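Local coordinates for putative antidote protein of plasmid maintenance system (Nostoc punctiforme, PDB 3CEC) that probably binds DNA through a helix-turn-helix domain and may act as the antidote (antitoxin) component of a plasmid maintenance system, at residues N36-S44 / I64-N72. Residues are numbered along the deposited sequence; the frame is centred on the assembly and turned at random.
Sequences NFAEILGVS and IRLGKALGN
Arg-65 reaches from helix 60-70 to the C-terminal end of helix 34-41, where its NH1 donates a hydrogen bond to the backbone O of Leu-41 (3.0 Å, N-H...O 164°). The acceptor lies at the edge of the guanidinium, near its plane. Gly-42 O sits over one face of the same group without bonding to it, and Val-43 CG1 packs against the aliphatic part of the arginine, 3.5 Å from Arg-65 CD. Farther along, Leu-41 CD2 rests on Ala-69 CB at 3.6 Å, with Ile-40 CG2 beside it, while the other branch, CD1, meets Leu-66 CD2. Phe-37, with CG opposite the backbone N and beside the carbonyl carbon (chi1 -169°), brings CZ to 3.6 Å from Leu-66 CD2 and sets CE1 against Leu-70 CD2; one ring face is covered by Leu-41 CG of its own helix. The two helical segments, at 99° to each other, belong to an all-helical helix-turn-helix domain, in which Gly-42, with positive phi, starts the turn into helix 45-52. Asp-61, one turn earlier, forms a salt bridge with Arg-65 NE, which is likely to restrict the guanidinium's rotation. Replacing Arg-65 by alanine would probably leave Leu-41 O without this donor and Asp-61 without its salt-bridge mate, and take the aliphatic chain off Val-43 CG1. Ile-23 of helix 19-30 touches both Phe-37 and Leu-66, and Trp-77 of helix 74-101 touches Leu-66 and Leu-70.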
loop_
_atom_site.group_PDB
_atom_site.type_symbol
_atom_site.label_atom_id
_atom_site.label_comp_id
_atom_site.label_asym_id
_atom_site.label_seq_id
_atom_site.Cartn_x
_atom_site.Cartn_y
_atom_site.Cartn_z
ATOM N N ASN A 36 -0.724 12.647 -12.563
ATOM C CA ASN A 36 -2.115 12.873 -12.939
ATOM C C ASN A 36 -2.986 12.380 -11.779
ATOM O O ASN A 36 -3.941 13.023 -11.336
ATOM C CB ASN A 36 -2.561 12.038 -14.149
ATOM C CG ASN A 36 -1.778 12.303 -15.440
ATOM O OD1 ASN A 36 -1.626 11.386 -16.309
ATOM N ND2 ASN A 36 -1.356 13.551 -15.613
ATOM N N PHE A 37 -2.610 11.237 -11.226
ATOM C CA PHE A 37 -3.465 10.632 -10.197
ATOM C C PHE A 37 -3.300 11.410 -8.898
ATOM O O PHE A 37 -4.279 11.645 -8.160
ATOM C CB PHE A 37 -3.071 9.182 -9.972
ATOM C CG PHE A 37 -4.052 8.411 -9.133
ATOM C CD1 PHE A 37 -5.390 8.371 -9.470
ATOM C CD2 PHE A 37 -3.593 7.586 -8.112
ATOM C CE1 PHE A 37 -6.281 7.643 -8.694
ATOM C CE2 PHE A 37 -4.485 6.836 -7.380
ATOM C CZ PHE A 37 -5.784 6.846 -7.656
ATOM N N ALA A 38 -2.067 11.851 -8.648
ATOM C CA ALA A 38 -1.800 12.662 -7.417
ATOM C C ALA A 38 -2.604 13.957 -7.454
ATOM O O ALA A 38 -3.180 14.401 -6.455
ATOM C CB ALA A 38 -0.277 12.961 -7.257
ATOM N N GLU A 39 -2.735 14.500 -8.651
ATOM C CA GLU A 39 -3.480 15.739 -8.840
ATOM C C GLU A 39 -4.958 15.505 -8.483
ATOM O O GLU A 39 -5.620 16.310 -7.807
ATOM C CB GLU A 39 -3.319 16.216 -10.249
ATOM C CG GLU A 39 -3.988 17.495 -10.540
ATOM C CD GLU A 39 -3.438 18.098 -11.815
ATOM O OE1 GLU A 39 -3.603 17.459 -12.882
ATOM O OE2 GLU A 39 -2.832 19.193 -11.742
ATOM N N ILE A 40 -5.490 14.387 -8.938
ATOM C CA ILE A 40 -6.878 14.013 -8.644
ATOM C C ILE A 40 -7.097 13.873 -7.156
ATOM O O ILE A 40 -8.102 14.373 -6.602
ATOM C CB ILE A 40 -7.242 12.723 -9.397
ATOM C CG1 ILE A 40 -7.384 13.069 -10.873
ATOM C CG2 ILE A 40 -8.535 12.125 -8.911
ATOM C CD1 ILE A 40 -7.324 11.799 -11.774
ATOM N N LEU A 41 -6.171 13.188 -6.499
ATOM C CA LEU A 41 -6.341 12.889 -5.072
ATOM C C LEU A 41 -6.065 14.066 -4.189
ATOM O O LEU A 41 -6.517 14.061 -3.049
ATOM C CB LEU A 41 -5.384 11.778 -4.640
ATOM C CG LEU A 41 -5.606 10.433 -5.313
ATOM C CD1 LEU A 41 -4.492 9.495 -4.814
ATOM C CD2 LEU A 41 -6.963 9.835 -5.022
ATOM N N GLY A 42 -5.280 15.036 -4.662
ATOM C CA GLY A 42 -4.867 16.199 -3.870
ATOM C C GLY A 42 -3.740 15.848 -2.918
ATOM O O GLY A 42 -3.707 16.307 -1.781
ATOM N N VAL A 43 -2.826 14.997 -3.395
ATOM C CA VAL A 43 -1.561 14.743 -2.678
ATOM C C VAL A 43 -0.416 14.907 -3.681
ATOM O O VAL A 43 -0.649 15.082 -4.855
ATOM C CB VAL A 43 -1.480 13.349 -2.057
ATOM C CG1 VAL A 43 -2.645 13.189 -1.018
ATOM C CG2 VAL A 43 -1.452 12.219 -3.066
ATOM N N SER A 44 0.795 14.850 -3.211
ATOM C CA SER A 44 1.924 15.049 -4.115
ATOM C C SER A 44 2.186 13.799 -4.945
ATOM O O SER A 44 1.870 12.660 -4.546
ATOM C CB SER A 44 3.165 15.384 -3.324
ATOM O OG SER A 44 3.714 14.290 -2.601
ATOM N N ILE A 64 -9.184 7.590 2.300
ATOM C CA ILE A 64 -10.366 8.411 2.031
ATOM C C ILE A 64 -10.336 9.004 0.659
ATOM O O ILE A 64 -11.272 8.991 -0.120
ATOM C CB ILE A 64 -10.589 9.471 3.120
ATOM C CG1 ILE A 64 -10.956 8.823 4.425
ATOM C CG2 ILE A 64 -11.627 10.535 2.596
ATOM C CD1 ILE A 64 -12.425 8.427 4.479
ATOM N N ARG A 65 -9.160 9.507 0.271
ATOM C CA ARG A 65 -9.021 10.114 -1.051
ATOM C C ARG A 65 -9.190 9.079 -2.182
ATOM O O ARG A 65 -9.884 9.330 -3.146
ATOM C CB ARG A 65 -7.681 10.822 -1.172
ATOM C CG ARG A 65 -7.472 12.005 -0.204
ATOM C CD ARG A 65 -6.018 12.547 -0.277
ATOM N NE ARG A 65 -5.763 13.460 0.834
ATOM C CZ ARG A 65 -6.047 14.742 0.786
ATOM N NH1 ARG A 65 -6.478 15.313 -0.345
ATOM N NH2 ARG A 65 -5.860 15.471 1.870
ATOM N N LEU A 66 -8.577 7.921 -1.979
ATOM C CA LEU A 66 -8.695 6.810 -2.926
ATOM C C LEU A 66 -10.124 6.411 -3.064
ATOM O O LEU A 66 -10.644 6.253 -4.189
ATOM C CB LEU A 66 -7.812 5.631 -2.535
ATOM C CG LEU A 66 -6.285 5.866 -2.727
ATOM C CD1 LEU A 66 -5.488 4.814 -1.891
ATOM C CD2 LEU A 66 -5.896 5.828 -4.185
ATOM N N GLY A 67 -10.772 6.297 -1.942
ATOM C CA GLY A 67 -12.159 5.845 -1.846
ATOM C C GLY A 67 -13.048 6.798 -2.648
ATOM O O GLY A 67 -13.955 6.357 -3.393
ATOM N N LYS A 68 -12.840 8.102 -2.474
ATOM C CA LYS A 68 -13.685 9.111 -3.167
ATOM C C LYS A 68 -13.371 9.149 -4.640
ATOM O O LYS A 68 -14.297 9.176 -5.514
ATOM C CB LYS A 68 -13.527 10.470 -2.538
ATOM C CG LYS A 68 -14.142 10.567 -1.150
ATOM C CD LYS A 68 -14.226 12.012 -0.755
ATOM C CE LYS A 68 -14.706 12.196 0.680
ATOM N NZ LYS A 68 -16.103 11.699 0.938
ATOM N N ALA A 69 -12.095 9.176 -4.986
ATOM C CA ALA A 69 -11.686 9.315 -6.391
ATOM C C ALA A 69 -12.108 8.135 -7.228
ATOM O O ALA A 69 -12.470 8.306 -8.395
ATOM C CB ALA A 69 -10.184 9.569 -6.531
ATOM N N LEU A 70 -12.006 6.945 -6.648
ATOM C CA LEU A 70 -12.269 5.682 -7.375
ATOM C C LEU A 70 -13.673 5.172 -7.191
ATOM O O LEU A 70 -14.187 4.372 -7.967
ATOM C CB LEU A 70 -11.267 4.605 -6.903
ATOM C CG LEU A 70 -9.797 4.984 -7.207
ATOM C CD1 LEU A 70 -8.929 3.893 -6.574
ATOM C CD2 LEU A 70 -9.496 5.081 -8.693
ATOM N N GLY A 71 -14.310 5.649 -6.167
ATOM C CA GLY A 71 -15.693 5.268 -5.792
ATOM C C GLY A 71 -15.832 3.918 -5.196
ATOM O O GLY A 71 -16.879 3.263 -5.301
ATOM N N ASN A 72 -14.804 3.486 -4.492
ATOM C CA ASN A 72 -14.809 2.196 -3.820
ATOM C C ASN A 72 -14.625 2.248 -2.307
ATOM O O ASN A 72 -14.506 1.213 -1.683
ATOM C CB ASN A 72 -13.879 1.176 -4.422
ATOM C CG ASN A 72 -12.447 1.673 -4.592
ATOM O OD1 ASN A 72 -12.002 2.597 -3.898
ATOM N ND2 ASN A 72 -11.728 1.010 -5.485
#